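Local coordinates for flagellar pocket-related cytoskeletal protein (Trypanosoma brucei, PDB 6SJQ) that belongs to the flagellar pocket collar of the trypanosome and carries, in this N-terminal ubiquitin-fold domain, a long structured loop for protein binding, at residues Phe6-Ala11 and Asp85-Tyr90; Asp13-Lys18 and Glu97-Ser102; Phe21-Pro26 and Met110-Ser115; Ala41-Ile46 and Ser56-Ser61. All blocks are in the same frame, centred on the assembly; numbering follows the deposited sequence. Where two conformers were deposited one is given.

Contact 1. Residues Phe6-Ala11 and Asp85-Tyr90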
loop_
_atom_site.group_PDB
_atom_site.type_symbol
_atom_site.label_atom_id
_atom_site.label_comp_id
_atom_site.label_asym_id
_atom_site.label_seq_id
_atom_site.Cartn_x
_atom_site.Cartn_y
_atom_site.Cartn_z
ATOM N N PHE A 6 10.682 -8.445 9.212
ATOM C CA PHE A 6 10.907 -7.988 7.848
ATOM C C PHE A 6 9.890 -6.887 7.548
ATOM O O PHE A 6 8.674 -7.124 7.617
ATOM C CB PHE A 6 10.700 -9.165 6.886
ATOM C CG PHE A 6 11.111 -8.879 5.471
ATOM C CD1 PHE A 6 10.288 -8.143 4.622
ATOM C CD2 PHE A 6 12.331 -9.350 4.983
ATOM C CE1 PHE A 6 10.665 -7.877 3.310
ATOM C CE2 PHE A 6 12.714 -9.101 3.658
ATOM C CZ PHE A 6 11.869 -8.358 2.820
ATOM N N LEU A 7 10.385 -5.699 7.176
ATOM C CA LEU A 7 9.514 -4.543 6.967
ATOM C C LEU A 7 9.392 -4.246 5.485
ATOM O O LEU A 7 10.348 -4.438 4.731
ATOM C CB LEU A 7 10.076 -3.302 7.674
ATOM C CG LEU A 7 10.319 -3.583 9.165
ATOM C CD1 LEU A 7 11.077 -2.453 9.848
ATOM C CD2 LEU A 7 9.009 -3.803 9.837
ATOM N N VAL A 8 8.201 -3.796 5.083
ATOM C CA VAL A 8 7.981 -3.292 3.735
ATOM C C VAL A 8 7.208 -1.976 3.845
ATOM O O VAL A 8 6.281 -1.889 4.632
ATOM C CB VAL A 8 7.145 -4.289 2.902
ATOM C CG1 VAL A 8 6.982 -3.772 1.479
ATOM C CG2 VAL A 8 7.812 -5.673 2.889
ATOM N N GLN A 9 7.577 -0.953 3.074
ATOM C CA GLN A 9 6.782 0.289 3.027
ATOM C C GLN A 9 5.804 0.166 1.882
ATOM O O GLN A 9 6.204 -0.181 0.770
ATOM C CB GLN A 9 7.673 1.499 2.756
ATOM C CG GLN A 9 8.798 1.700 3.754
ATOM C CD GLN A 9 9.690 2.853 3.348
ATOM O OE1 GLN A 9 9.330 4.023 3.526
ATOM N NE2 GLN A 9 10.844 2.534 2.750
ATOM N N VAL A 10 4.516 0.401 2.137
ATOM C CA VAL A 10 3.512 0.304 1.078
ATOM C C VAL A 10 2.760 1.631 0.936
ATOM O O VAL A 10 2.168 2.139 1.904
ATOM C CB VAL A 10 2.539 -0.852 1.349
ATOM C CG1 VAL A 10 1.777 -1.178 0.104
ATOM C CG2 VAL A 10 3.311 -2.083 1.800
ATOM N N ALA A 11 2.804 2.193 -0.267
ATOM C CA ALA A 11 2.169 3.466 -0.526
ATOM C C ALA A 11 1.005 3.324 -1.498
ATOM O O ALA A 11 0.957 2.396 -2.317
ATOM C CB ALA A 11 3.198 4.479 -1.066
ATOM N N ASP A 85 14.323 -5.859 2.618
ATOM C CA ASP A 85 13.887 -5.176 3.819
ATOM C C ASP A 85 13.825 -3.661 3.642
ATOM O O ASP A 85 14.783 -3.022 3.189
ATOM C CB ASP A 85 14.782 -5.504 5.024
ATOM C CG ASP A 85 14.254 -4.866 6.313
ATOM O OD1 ASP A 85 13.286 -5.404 6.893
ATOM O OD2 ASP A 85 14.772 -3.803 6.730
ATOM N N TYR A 86 12.672 -3.115 4.012
ATOM C CA TYR A 86 12.357 -1.700 3.995
ATOM C C TYR A 86 12.272 -1.149 2.589
ATOM O O TYR A 86 12.333 0.063 2.394
ATOM C CB TYR A 86 13.292 -0.867 4.895
ATOM C CG TYR A 86 12.524 0.215 5.623
ATOM C CD1 TYR A 86 12.615 1.541 5.231
ATOM C CD2 TYR A 86 11.672 -0.100 6.670
ATOM C CE1 TYR A 86 11.889 2.530 5.880
ATOM C CE2 TYR A 86 10.946 0.883 7.331
ATOM C CZ TYR A 86 11.061 2.196 6.932
ATOM O OH TYR A 86 10.329 3.173 7.581
ATOM N N CYS A 87 12.089 -2.032 1.611
ATOM C CA CYS A 87 11.853 -1.568 0.250
ATOM C C CYS A 87 10.517 -0.811 0.177
ATOM O O CYS A 87 9.662 -0.952 1.049
ATOM C CB CYS A 87 11.916 -2.718 -0.752
ATOM S SG CYS A 87 10.507 -3.856 -0.753
ATOM N N GLN A 88 10.388 0.038 -0.848
ATOM C CA GLN A 88 9.185 0.829 -1.062
ATOM C C GLN A 88 8.333 0.259 -2.192
ATOM O O GLN A 88 8.815 0.077 -3.311
ATOM C CB GLN A 88 9.563 2.271 -1.422
ATOM C CG GLN A 88 8.331 3.157 -1.632
ATOM C CD GLN A 88 7.639 3.487 -0.331
ATOM O OE1 GLN A 88 8.224 4.120 0.572
ATOM N NE2 GLN A 88 6.394 3.030 -0.199
ATOM N N LEU A 89 7.066 -0.026 -1.892
ATOM C CA LEU A 89 6.081 -0.476 -2.878
ATOM C C LEU A 89 5.022 0.603 -3.124
ATOM O O LEU A 89 4.740 1.433 -2.258
ATOM C CB LEU A 89 5.362 -1.747 -2.384
ATOM C CG LEU A 89 6.213 -2.947 -1.962
ATOM C CD1 LEU A 89 5.299 -4.121 -1.631
ATOM C CD2 LEU A 89 7.180 -3.319 -3.060
ATOM N N TYR A 90 4.435 0.598 -4.316
ATOM C CA TYR A 90 3.261 1.423 -4.577
ATOM C C TYR A 90 2.163 0.525 -5.125
ATOM O O TYR A 90 2.410 -0.303 -6.004
ATOM C CB TYR A 90 3.575 2.515 -5.590
ATOM C CG TYR A 90 2.392 3.417 -5.856
ATOM C CD1 TYR A 90 2.121 4.506 -5.037
ATOM C CD2 TYR A 90 1.540 3.174 -6.922
ATOM C CE1 TYR A 90 1.030 5.341 -5.288
ATOM C CE2 TYR A 90 0.462 4.001 -7.176
ATOM C CZ TYR A 90 0.220 5.079 -6.365
ATOM O OH TYR A 90 -0.872 5.878 -6.636
#
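Gln9 and Ala11 of strand 6-14 bond Cys87 and Leu89 of the parallel strand 87-92, its neighbour in the sheet of a ubiquitin fold. Gln9 N gives a bond to Cys87 O, and Gln9 O takes one from Leu89 N at 2.8 Å. Ala11 N then bonds Leu89 O. Gln88 NE2 bonds the same Leu89 O from the opposite face of its plane. Ahead of these bonds, Tyr86 N bonds Leu7 O, and Asp85 OD1 receives Leu7 N at 2.9 Å. That bond is almost straight (176°), on the anti side of the carboxylate. Over the face of the Phe6 ring sits Asp85 CA, a CH-pi contact.

Gln9 CG lies beside the backbone N (chi1 -57°) and the chain is extended, which lays its amide on the Tyr86 ring, the planes 25° apart. Gln9 CG lies 3.9 Å from the centroid of the Tyr86 ring. Gln9 NE2 bonds Tyr86 O at 2.9 Å, which fixes the amide over the ring. On the other face of the sheet Val8 CG1 packs on Leu89 CD1 at 3.6 Å.

In the second shell, Asn20 bonds both Gln9 OE1 and Gln88 NE2, and Glu22 holds Tyr86 OH. Strand 17-25 flanks strand 6-14, strand 63-68 flanks 87-92, and helix 31-49 packs on Val10 and Leu89.

Contact 2. Residues Asp13-Lys18 and Glu97-Ser102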
loop_
_atom_site.group_PDB
_atom_site.type_symbol
_atom_site.label_atom_id
_atom_site.label_comp_id
_atom_site.label_asym_id
_atom_site.label_seq_id
_atom_site.Cartn_x
_atom_site.Cartn_y
_atom_site.Cartn_z
ATOM N N ASP A 13 -2.472 6.055 -3.283
ATOM C CA ASP A 13 -3.219 7.307 -3.251
ATOM C C ASP A 13 -4.617 7.092 -2.704
ATOM O O ASP A 13 -5.423 6.387 -3.306
ATOM C CB ASP A 13 -3.244 7.962 -4.630
ATOM C CG ASP A 13 -1.920 8.618 -4.962
ATOM O OD1 ASP A 13 -1.586 9.627 -4.309
ATOM O OD2 ASP A 13 -1.192 8.115 -5.847
ATOM N N ILE A 14 -4.890 7.693 -1.547
ATOM C CA ILE A 14 -6.204 7.562 -0.913
ATOM C C ILE A 14 -6.862 8.942 -0.747
ATOM O O ILE A 14 -6.350 9.806 -0.032
ATOM C CB ILE A 14 -6.094 6.869 0.466
ATOM C CG1 ILE A 14 -5.281 5.552 0.379
ATOM C CG2 ILE A 14 -7.476 6.664 1.076
ATOM C CD1 ILE A 14 -5.972 4.373 -0.306
ATOM N N PHE A 15 -8.001 9.131 -1.400
ATOM C CA PHE A 15 -8.690 10.439 -1.449
ATOM C C PHE A 15 -7.768 11.619 -1.708
ATOM O O PHE A 15 -7.796 12.593 -0.960
ATOM C CB PHE A 15 -9.444 10.712 -0.144
ATOM C CG PHE A 15 -10.528 9.735 0.138
ATOM C CD1 PHE A 15 -11.624 9.638 -0.702
ATOM C CD2 PHE A 15 -10.465 8.925 1.254
ATOM C CE1 PHE A 15 -12.642 8.729 -0.444
ATOM C CE2 PHE A 15 -11.487 8.017 1.536
ATOM C CZ PHE A 15 -12.575 7.913 0.682
ATOM N N ASN A 16 -6.940 11.530 -2.739
ATOM C CA ASN A 16 -6.040 12.646 -3.068
ATOM C C ASN A 16 -4.958 12.974 -2.024
ATOM O O ASN A 16 -4.439 14.091 -1.998
ATOM C CB ASN A 16 -6.836 13.921 -3.407
ATOM C CG ASN A 16 -7.410 13.906 -4.810
ATOM O OD1 ASN A 16 -6.748 13.490 -5.764
ATOM N ND2 ASN A 16 -8.646 14.381 -4.947
ATOM N N ASN A 17 -4.631 12.017 -1.160
ATOM C CA ASN A 17 -3.416 12.120 -0.349
ATOM C C ASN A 17 -2.575 10.885 -0.609
ATOM O O ASN A 17 -3.120 9.797 -0.752
ATOM C CB ASN A 17 -3.751 12.206 1.138
ATOM C CG ASN A 17 -4.501 13.472 1.497
ATOM O OD1 ASN A 17 -5.684 13.431 1.841
ATOM N ND2 ASN A 17 -3.818 14.608 1.413
ATOM N N LYS A 18 -1.254 11.044 -0.674
ATOM C CA LYS A 18 -0.361 9.894 -0.757
ATOM C C LYS A 18 -0.143 9.368 0.649
ATOM O O LYS A 18 0.264 10.112 1.539
ATOM C CB LYS A 18 0.997 10.324 -1.301
ATOM C CG LYS A 18 1.175 10.143 -2.775
ATOM C CD LYS A 18 1.562 8.720 -3.118
ATOM C CE LYS A 18 1.957 8.678 -4.576
ATOM N NZ LYS A 18 1.128 9.636 -5.368
ATOM N N GLU A 97 -14.024 6.061 -8.715
ATOM C CA GLU A 97 -14.479 7.448 -8.564
ATOM C C GLU A 97 -13.720 8.299 -7.552
ATOM O O GLU A 97 -13.764 9.531 -7.607
ATOM C CB GLU A 97 -15.947 7.469 -8.101
ATOM C CG GLU A 97 -16.930 6.610 -8.883
ATOM C CD GLU A 97 -18.310 6.581 -8.224
ATOM O OE1 GLU A 97 -18.829 7.661 -7.857
ATOM O OE2 GLU A 97 -18.870 5.476 -8.059
ATOM N N TRP A 98 -13.074 7.654 -6.586
ATOM C CA TRP A 98 -12.620 8.383 -5.407
ATOM C C TRP A 98 -11.128 8.496 -5.278
ATOM O O TRP A 98 -10.643 9.422 -4.634
ATOM C CB TRP A 98 -13.196 7.745 -4.141
ATOM C CG TRP A 98 -14.661 7.603 -4.229
ATOM C CD1 TRP A 98 -15.581 8.613 -4.252
ATOM C CD2 TRP A 98 -15.396 6.387 -4.333
ATOM N NE1 TRP A 98 -16.842 8.095 -4.355
ATOM C CE2 TRP A 98 -16.760 6.724 -4.408
ATOM C CE3 TRP A 98 -15.035 5.035 -4.372
ATOM C CZ2 TRP A 98 -17.765 5.766 -4.509
ATOM C CZ3 TRP A 98 -16.028 4.086 -4.472
ATOM C CH2 TRP A 98 -17.379 4.453 -4.541
ATOM N N HIS A 99 -10.399 7.563 -5.884
ATOM C CA HIS A 99 -8.960 7.486 -5.677
ATOM C C HIS A 99 -8.221 7.522 -6.996
ATOM O O HIS A 99 -8.299 6.579 -7.785
ATOM C CB HIS A 99 -8.603 6.209 -4.910
ATOM C CG HIS A 99 -9.455 5.997 -3.693
ATOM N ND1 HIS A 99 -9.336 6.769 -2.564
ATOM C CD2 HIS A 99 -10.468 5.128 -3.458
ATOM C CE1 HIS A 99 -10.238 6.384 -1.671
ATOM N NE2 HIS A 99 -10.925 5.387 -2.185
ATOM N N LYS A 100 -7.509 8.617 -7.236
ATOM C CA LYS A 100 -6.756 8.744 -8.472
ATOM C C LYS A 100 -5.283 8.987 -8.192
ATOM O O LYS A 100 -4.910 9.517 -7.136
ATOM C CB LYS A 100 -7.344 9.830 -9.385
ATOM C CG LYS A 100 -7.951 11.027 -8.668
ATOM C CD LYS A 100 -9.462 10.882 -8.520
ATOM C CE LYS A 100 -10.100 12.207 -8.080
ATOM N NZ LYS A 100 -11.516 12.056 -7.614
ATOM N N GLU A 101 -4.454 8.563 -9.138
ATOM C CA GLU A 101 -3.017 8.670 -9.008
ATOM C C GLU A 101 -2.583 10.125 -8.966
ATOM O O GLU A 101 -3.210 10.995 -9.578
ATOM C CB GLU A 101 -2.322 7.939 -10.161
ATOM C CG GLU A 101 -2.512 6.423 -10.146
ATOM C CD GLU A 101 -3.880 5.982 -10.657
ATOM O OE1 GLU A 101 -4.716 6.856 -10.987
ATOM O OE2 GLU A 101 -4.124 4.757 -10.727
ATOM N N SER A 102 -1.526 10.386 -8.206
ATOM C CA SER A 102 -0.899 11.697 -8.187
ATOM C C SER A 102 0.596 11.492 -8.077
ATOM O O SER A 102 1.060 10.435 -7.630
ATOM C CB SER A 102 -1.363 12.509 -6.989
ATOM O OG SER A 102 -0.612 12.140 -5.846
HETATM O O HOH W 1 -6.491 9.015 -4.742
HETATM O O HOH W 2 -4.709 11.882 -5.968
#
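Phe15 and Asp13 of a beta hairpin meet the loop 97-102, which follows strand 87-92 in this ubiquitin-fold domain. A type I' turn from Ile14 to Asn17 links strands 6-14 and 17-25.

The aromatic contact centres on His99. Its CG lies beside the backbone N (chi1 -48°), which brings the imidazole to Phe15. The edge of His99 points at the face of Phe15, with centroids 4.5 Å apart and planes at 55°. His99 CE1 stands over the middle of the Phe15 ring. Trp98 CB packs beside Phe15 CE1 at 3.9 Å. The far side of the imidazole is also held, since His99 NE2 is hydrogen-bonded to His57 NE2.

The charged group lies at the other end. Within the hairpin, Lys18 NZ forms a salt bridge with Asp13 OD2, on its syn lone pair, at 2.8 Å. Asp13 OD2 also bonds Tyr90 OH. Across the contact, Ser102 OG gives a bond to Asp13 OD1 from above the carboxylate plane, and Ser102 N adds a weak one to Asp13 OD2. The carboxylate is therefore buried but well supplied with donors, which would favour its charged form.

Water joins the middle. One water bridges Asn16 N and Lys100 O, and a second bridges Asn16 OD1 and the same Lys100 O.

At the turn, Phe15 N points its hydrogen at His99 ND1, 3.0 Å away, at 171° and almost in the imidazole plane.

Contact 3. Residues Phe21-Pro26 and Met110-Ser115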
loop_
_atom_site.group_PDB
_atom_site.type_symbol
_atom_site.label_atom_id
_atom_site.label_comp_id
_atom_site.label_asym_id
_atom_site.label_seq_id
_atom_site.Cartn_x
_atom_site.Cartn_y
_atom_site.Cartn_z
ATOM N N PHE A 21 2.538 3.290 4.458
ATOM C CA PHE A 21 2.500 2.480 5.672
ATOM C C PHE A 21 3.672 1.511 5.806
ATOM O O PHE A 21 4.083 0.846 4.833
ATOM C CB PHE A 21 1.192 1.672 5.727
ATOM C CG PHE A 21 -0.040 2.515 5.901
ATOM C CD1 PHE A 21 -0.045 3.592 6.776
ATOM C CD2 PHE A 21 -1.206 2.215 5.200
ATOM C CE1 PHE A 21 -1.184 4.359 6.944
ATOM C CE2 PHE A 21 -2.346 2.979 5.353
ATOM C CZ PHE A 21 -2.340 4.050 6.244
ATOM N N GLU A 22 4.202 1.424 7.025
ATOM C CA GLU A 22 5.207 0.409 7.354
ATOM C C GLU A 22 4.486 -0.869 7.752
ATOM O O GLU A 22 3.766 -0.887 8.758
ATOM C CB GLU A 22 6.043 0.923 8.527
ATOM C CG GLU A 22 7.263 0.112 8.851
ATOM C CD GLU A 22 8.014 0.729 10.015
ATOM O OE1 GLU A 22 8.733 1.729 9.795
ATOM O OE2 GLU A 22 7.850 0.237 11.149
ATOM N N LEU A 23 4.632 -1.936 6.964
ATOM C CA LEU A 23 3.997 -3.212 7.297
ATOM C C LEU A 23 5.078 -4.142 7.809
ATOM O O LEU A 23 6.192 -4.160 7.273
ATOM C CB LEU A 23 3.314 -3.805 6.056
ATOM C CG LEU A 23 2.216 -2.949 5.412
ATOM C CD1 LEU A 23 1.501 -3.780 4.348
ATOM C CD2 LEU A 23 1.208 -2.481 6.464
ATOM N N SER A 24 4.784 -4.888 8.870
ATOM C CA SER A 24 5.760 -5.779 9.502
ATOM C C SER A 24 5.369 -7.243 9.298
ATOM O O SER A 24 4.186 -7.595 9.389
ATOM C CB SER A 24 5.859 -5.498 11.011
ATOM O OG SER A 24 6.353 -4.196 11.275
ATOM N N PHE A 25 6.353 -8.095 9.015
ATOM C CA PHE A 25 6.109 -9.525 8.860
ATOM C C PHE A 25 7.208 -10.304 9.586
ATOM O O PHE A 25 8.309 -9.785 9.779
ATOM C CB PHE A 25 6.104 -9.921 7.381
ATOM C CG PHE A 25 5.155 -9.117 6.531
ATOM C CD1 PHE A 25 5.557 -7.907 5.971
ATOM C CD2 PHE A 25 3.852 -9.550 6.332
ATOM C CE1 PHE A 25 4.679 -7.143 5.203
ATOM C CE2 PHE A 25 2.959 -8.802 5.551
ATOM C CZ PHE A 25 3.374 -7.594 4.983
ATOM N N PRO A 26 6.927 -11.551 9.993
ATOM C CA PRO A 26 7.969 -12.365 10.644
ATOM C C PRO A 26 9.180 -12.669 9.750
ATOM O O PRO A 26 10.283 -12.858 10.256
ATOM C CB PRO A 26 7.241 -13.675 10.974
ATOM C CG PRO A 26 5.804 -13.284 11.091
ATOM C CD PRO A 26 5.602 -12.199 10.054
ATOM N N MET A 110 4.309 5.403 8.089
ATOM C CA MET A 110 3.730 5.342 9.432
ATOM C C MET A 110 3.104 3.979 9.694
ATOM O O MET A 110 2.801 3.230 8.755
ATOM C CB MET A 110 2.706 6.481 9.685
ATOM C CG MET A 110 1.240 6.295 9.273
ATOM S SD MET A 110 0.223 7.791 9.649
ATOM C CE MET A 110 1.055 8.972 8.607
ATOM N N LYS A 111 2.917 3.648 10.967
ATOM C CA LYS A 111 2.151 2.463 11.323
ATOM C C LYS A 111 0.758 2.547 10.735
ATOM O O LYS A 111 0.110 3.606 10.783
ATOM C CB LYS A 111 2.063 2.302 12.847
ATOM C CG LYS A 111 3.405 1.995 13.500
ATOM C CD LYS A 111 4.161 0.947 12.683
ATOM C CE LYS A 111 5.476 0.535 13.333
ATOM N NZ LYS A 111 6.118 -0.567 12.553
ATOM N N PRO A 112 0.277 1.420 10.181
ATOM C CA PRO A 112 -1.053 1.338 9.585
ATOM C C PRO A 112 -2.144 1.455 10.644
ATOM O O PRO A 112 -1.866 1.248 11.830
ATOM C CB PRO A 112 -1.060 -0.061 8.948
ATOM C CG PRO A 112 -0.054 -0.835 9.720
ATOM C CD PRO A 112 1.010 0.145 10.091
ATOM N N PRO A 113 -3.372 1.786 10.225
ATOM C CA PRO A 113 -4.493 1.932 11.155
ATOM C C PRO A 113 -4.642 0.704 12.047
ATOM O O PRO A 113 -4.355 -0.423 11.620
ATOM C CB PRO A 113 -5.687 2.096 10.225
ATOM C CG PRO A 113 -5.079 2.786 8.991
ATOM C CD PRO A 113 -3.775 2.072 8.827
ATOM N N SER A 114 -5.085 0.912 13.284
ATOM C CA SER A 114 -5.139 -0.180 14.250
ATOM C C SER A 114 -6.401 -1.017 14.113
ATOM O O SER A 114 -6.462 -2.134 14.616
ATOM C CB SER A 114 -5.073 0.369 15.664
ATOM O OG SER A 114 -6.264 1.066 15.944
ATOM N N SER A 115 -7.408 -0.477 13.433
ATOM C CA SER A 115 -8.663 -1.186 13.278
ATOM C C SER A 115 -9.416 -0.585 12.121
ATOM O O SER A 115 -8.956 0.392 11.531
ATOM C CB SER A 115 -9.509 -0.987 14.525
ATOM O OG SER A 115 -10.121 0.300 14.487
#
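With CG of Phe21 beside its own backbone N (chi1 -67°), the ring lies alongside the incoming chain of Met110-Pro113. Glu22 takes the other course. Its CG is anti to the backbone N (chi1 -170°) and the chain is extended, which carries its carboxylate out to Lys111.

Two prolines cover one face of the Phe21 ring. Pro112 CA and Pro113 CD each stand 4.0 Å from the centroid of the Phe21 ring, both CH-pi contacts displaced toward the rim. Met110 CG comes in at the ring edge, 3.9 Å from Phe21 CE1. Pro112 CG also reaches Leu23 CD2 at 3.9 Å.

The polar contacts are few. Glu22 N bonds Met110 O at 2.9 Å. Phe21 CA makes a CA-H...O contact with the same oxygen. Lys111 NZ forms a salt bridge with Glu22 OE2, modelled so short that its exact length is doubtful.

The segment after the last strand thus lies against strand 17-25, the outermost strand of the ubiquitin-fold sheet. A single backbone bridge between Phe21 and Met110 lets it touch that strand and then leave at a steep angle. Strand 6-14 bonds the other edge of strand 17-25. Helix 31-49 meets Phe21 and Pro113 through Glu45.

Contact 4. Residues Ala41-Ile46 and Ser56-Ser61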
loop_
_atom_site.group_PDB
_atom_site.type_symbol
_atom_site.label_atom_id
_atom_site.label_comp_id
_atom_site.label_asym_id
_atom_site.label_seq_id
_atom_site.Cartn_x
_atom_site.Cartn_y
_atom_site.Cartn_z
ATOM N N ALA A 41 -4.831 -2.833 5.307
ATOM C CA ALA A 41 -4.380 -1.531 5.838
ATOM C C ALA A 41 -5.016 -0.364 5.084
ATOM O O ALA A 41 -5.482 0.603 5.687
ATOM C CB ALA A 41 -2.866 -1.431 5.787
ATOM N N PHE A 42 -5.049 -0.451 3.759
ATOM C CA PHE A 42 -5.607 0.645 2.967
ATOM C C PHE A 42 -7.130 0.710 3.091
ATOM O O PHE A 42 -7.711 1.796 2.996
ATOM C CB PHE A 42 -5.179 0.518 1.495
ATOM C CG PHE A 42 -3.704 0.787 1.254
ATOM C CD1 PHE A 42 -3.062 1.869 1.843
ATOM C CD2 PHE A 42 -2.974 -0.037 0.421
ATOM C CE1 PHE A 42 -1.691 2.098 1.603
ATOM C CE2 PHE A 42 -1.620 0.192 0.170
ATOM C CZ PHE A 42 -0.982 1.254 0.765
ATOM N N SER A 43 -7.776 -0.442 3.285
ATOM C CA SER A 43 -9.231 -0.458 3.463
ATOM C C SER A 43 -9.535 0.201 4.784
ATOM O O SER A 43 -10.504 0.965 4.885
ATOM C CB SER A 43 -9.820 -1.864 3.428
ATOM O OG SER A 43 -9.762 -2.417 2.121
ATOM N N ASN A 44 -8.699 -0.061 5.789
ATOM C CA ASN A 44 -8.862 0.604 7.085
ATOM C C ASN A 44 -8.664 2.103 6.977
ATOM O O ASN A 44 -9.405 2.871 7.599
ATOM C CB ASN A 44 -7.942 0.016 8.150
ATOM C CG ASN A 44 -8.404 -1.353 8.608
ATOM O OD1 ASN A 44 -9.566 -1.731 8.384
ATOM N ND2 ASN A 44 -7.506 -2.108 9.249
ATOM N N GLU A 45 -7.682 2.524 6.177
ATOM C CA GLU A 45 -7.456 3.950 5.936
ATOM C C GLU A 45 -8.648 4.589 5.216
ATOM O O GLU A 45 -9.105 5.660 5.617
ATOM C CB GLU A 45 -6.140 4.163 5.167
ATOM C CG GLU A 45 -5.798 5.625 4.886
ATOM C CD GLU A 45 -5.263 6.370 6.089
ATOM O OE1 GLU A 45 -5.194 5.793 7.198
ATOM O OE2 GLU A 45 -4.891 7.551 5.927
ATOM N N ILE A 46 -9.160 3.945 4.163
ATOM C CA ILE A 46 -10.381 4.429 3.514
ATOM C C ILE A 46 -11.542 4.616 4.498
ATOM O O ILE A 46 -12.194 5.669 4.485
ATOM C CB ILE A 46 -10.843 3.512 2.362
ATOM C CG1 ILE A 46 -9.846 3.601 1.200
ATOM C CG2 ILE A 46 -12.278 3.879 1.895
ATOM C CD1 ILE A 46 -10.093 2.509 0.124
ATOM N N SER A 56 -19.401 3.615 1.536
ATOM C CA SER A 56 -18.378 2.725 2.062
ATOM C C SER A 56 -17.810 1.827 0.961
ATOM O O SER A 56 -18.531 1.349 0.091
ATOM C CB SER A 56 -18.967 1.871 3.185
ATOM O OG SER A 56 -19.492 2.686 4.217
ATOM N N HIS A 57 -16.504 1.598 0.993
ATOM C CA HIS A 57 -15.891 0.729 0.000
ATOM C C HIS A 57 -14.525 0.229 0.481
ATOM O O HIS A 57 -13.993 0.712 1.491
ATOM C CB HIS A 57 -15.764 1.453 -1.343
ATOM C CG HIS A 57 -14.918 2.689 -1.293
ATOM N ND1 HIS A 57 -15.416 3.912 -0.898
ATOM C CD2 HIS A 57 -13.615 2.896 -1.606
ATOM C CE1 HIS A 57 -14.451 4.819 -0.955
ATOM N NE2 HIS A 57 -13.351 4.226 -1.383
ATOM N N LYS A 58 -13.968 -0.738 -0.239
ATOM C CA LYS A 58 -12.717 -1.376 0.159
ATOM C C LYS A 58 -11.634 -0.960 -0.800
ATOM O O LYS A 58 -11.922 -0.465 -1.896
ATOM C CB LYS A 58 -12.853 -2.902 0.126
ATOM C CG LYS A 58 -13.898 -3.472 1.076
ATOM C CD LYS A 58 -13.526 -3.226 2.530
ATOM C CE LYS A 58 -14.515 -3.934 3.466
ATOM N NZ LYS A 58 -14.005 -3.986 4.870
ATOM N N PHE A 59 -10.381 -1.177 -0.411
ATOM C CA PHE A 59 -9.268 -0.982 -1.335
ATOM C C PHE A 59 -9.064 -2.284 -2.113
ATOM O O PHE A 59 -9.026 -3.373 -1.523
ATOM C CB PHE A 59 -8.010 -0.628 -0.539
ATOM C CG PHE A 59 -6.792 -0.359 -1.390
ATOM C CD1 PHE A 59 -6.019 -1.397 -1.880
ATOM C CD2 PHE A 59 -6.415 0.952 -1.682
ATOM C CE1 PHE A 59 -4.895 -1.135 -2.663
ATOM C CE2 PHE A 59 -5.288 1.214 -2.443
ATOM C CZ PHE A 59 -4.535 0.166 -2.947
ATOM N N HIS A 60 -8.951 -2.180 -3.435
ATOM C CA HIS A 60 -8.679 -3.354 -4.262
ATOM C C HIS A 60 -7.394 -3.143 -5.046
ATOM O O HIS A 60 -7.317 -2.235 -5.873
ATOM C CB HIS A 60 -9.832 -3.581 -5.233
ATOM C CG HIS A 60 -11.158 -3.760 -4.560
ATOM N ND1 HIS A 60 -11.491 -4.907 -3.866
ATOM C CD2 HIS A 60 -12.232 -2.943 -4.475
ATOM C CE1 HIS A 60 -12.715 -4.785 -3.386
ATOM N NE2 HIS A 60 -13.190 -3.606 -3.742
ATOM N N SER A 61 -6.407 -3.995 -4.806
ATOM C CA SER A 61 -5.120 -3.889 -5.494
ATOM C C SER A 61 -5.209 -4.429 -6.921
ATOM O O SER A 61 -5.788 -5.491 -7.158
ATOM C CB SER A 61 -4.083 -4.689 -4.732
ATOM O OG SER A 61 -4.360 -6.070 -4.863
HETATM O O HOH W 3 -12.987 0.282 3.832
#
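Phe42 and Phe59 form the tight part of this contact, where helix 31-49 meets the loop leading to strand 63-68. Phe42 CB presses over the face of the Phe59 ring, 3.4 Å from Phe59 CG. The side chains run side by side. Their rings meet obliquely, planes at 40° and centroids 4.7 Å apart, with Phe42 CD2 over the middle of the Phe59 ring. Phe59 CG is anti to its backbone N (chi1 -178°), which swings the ring in under the helix. Ile46 CD1 meets that ring near its plane and lies 3.8 Å from Phe59 CB. Ile46 CG2 packs over the face of the His57 imidazole, 3.8 Å from the His57 ring centroid, a CH-pi contact. The His57 ring also stacks with Trp98, and His99 is its polar partner. Both phenylalanines also touch Ala12 and Val91 of the sheet, so they belong to the core of the ubiquitin fold.

Toward the outside the packing thins. Lys58 is exposed, and its CB and CD merely brush Ser43. One water bridges Ser43 O and His57 O, at 2.8 Å from Ser43 O.

Between the two parts, Phe59 N bonds Ser43 OG at 2.9 Å and 167°. Ser43 OG is also bonded to Glu39 O. The hydroxyl thus links a helix carbonyl to a loop amide. This satisfies the loop N-H beside an apolar core, while water mediates the backbone contact on the outer side.

Overall arrangement
Contacts 1, 2 and 3 all involve the hairpin of strands 6-14 and 17-25, and contact 4 joins helix 31-49 to the loop after it. Along the chain, contacts 1, 2 and 3 cross one another, and contact 4 is nested inside all three. Contacts 1 and 3 are neighbours, sharing the strand pair 6-14 and 17-25; they are about 10 Å apart, centre to centre. Contact 2 is at the far end, its centre about 19 Å from that of contact 1. The centres of contacts 2 and 4 are about 12 Å apart, and the two meet through His57 and His99. The chain after strand 87-92 thus runs back along the hairpin, touching it at 97-102 and again at 110-115, fastening a long tail onto the ubiquitin fold.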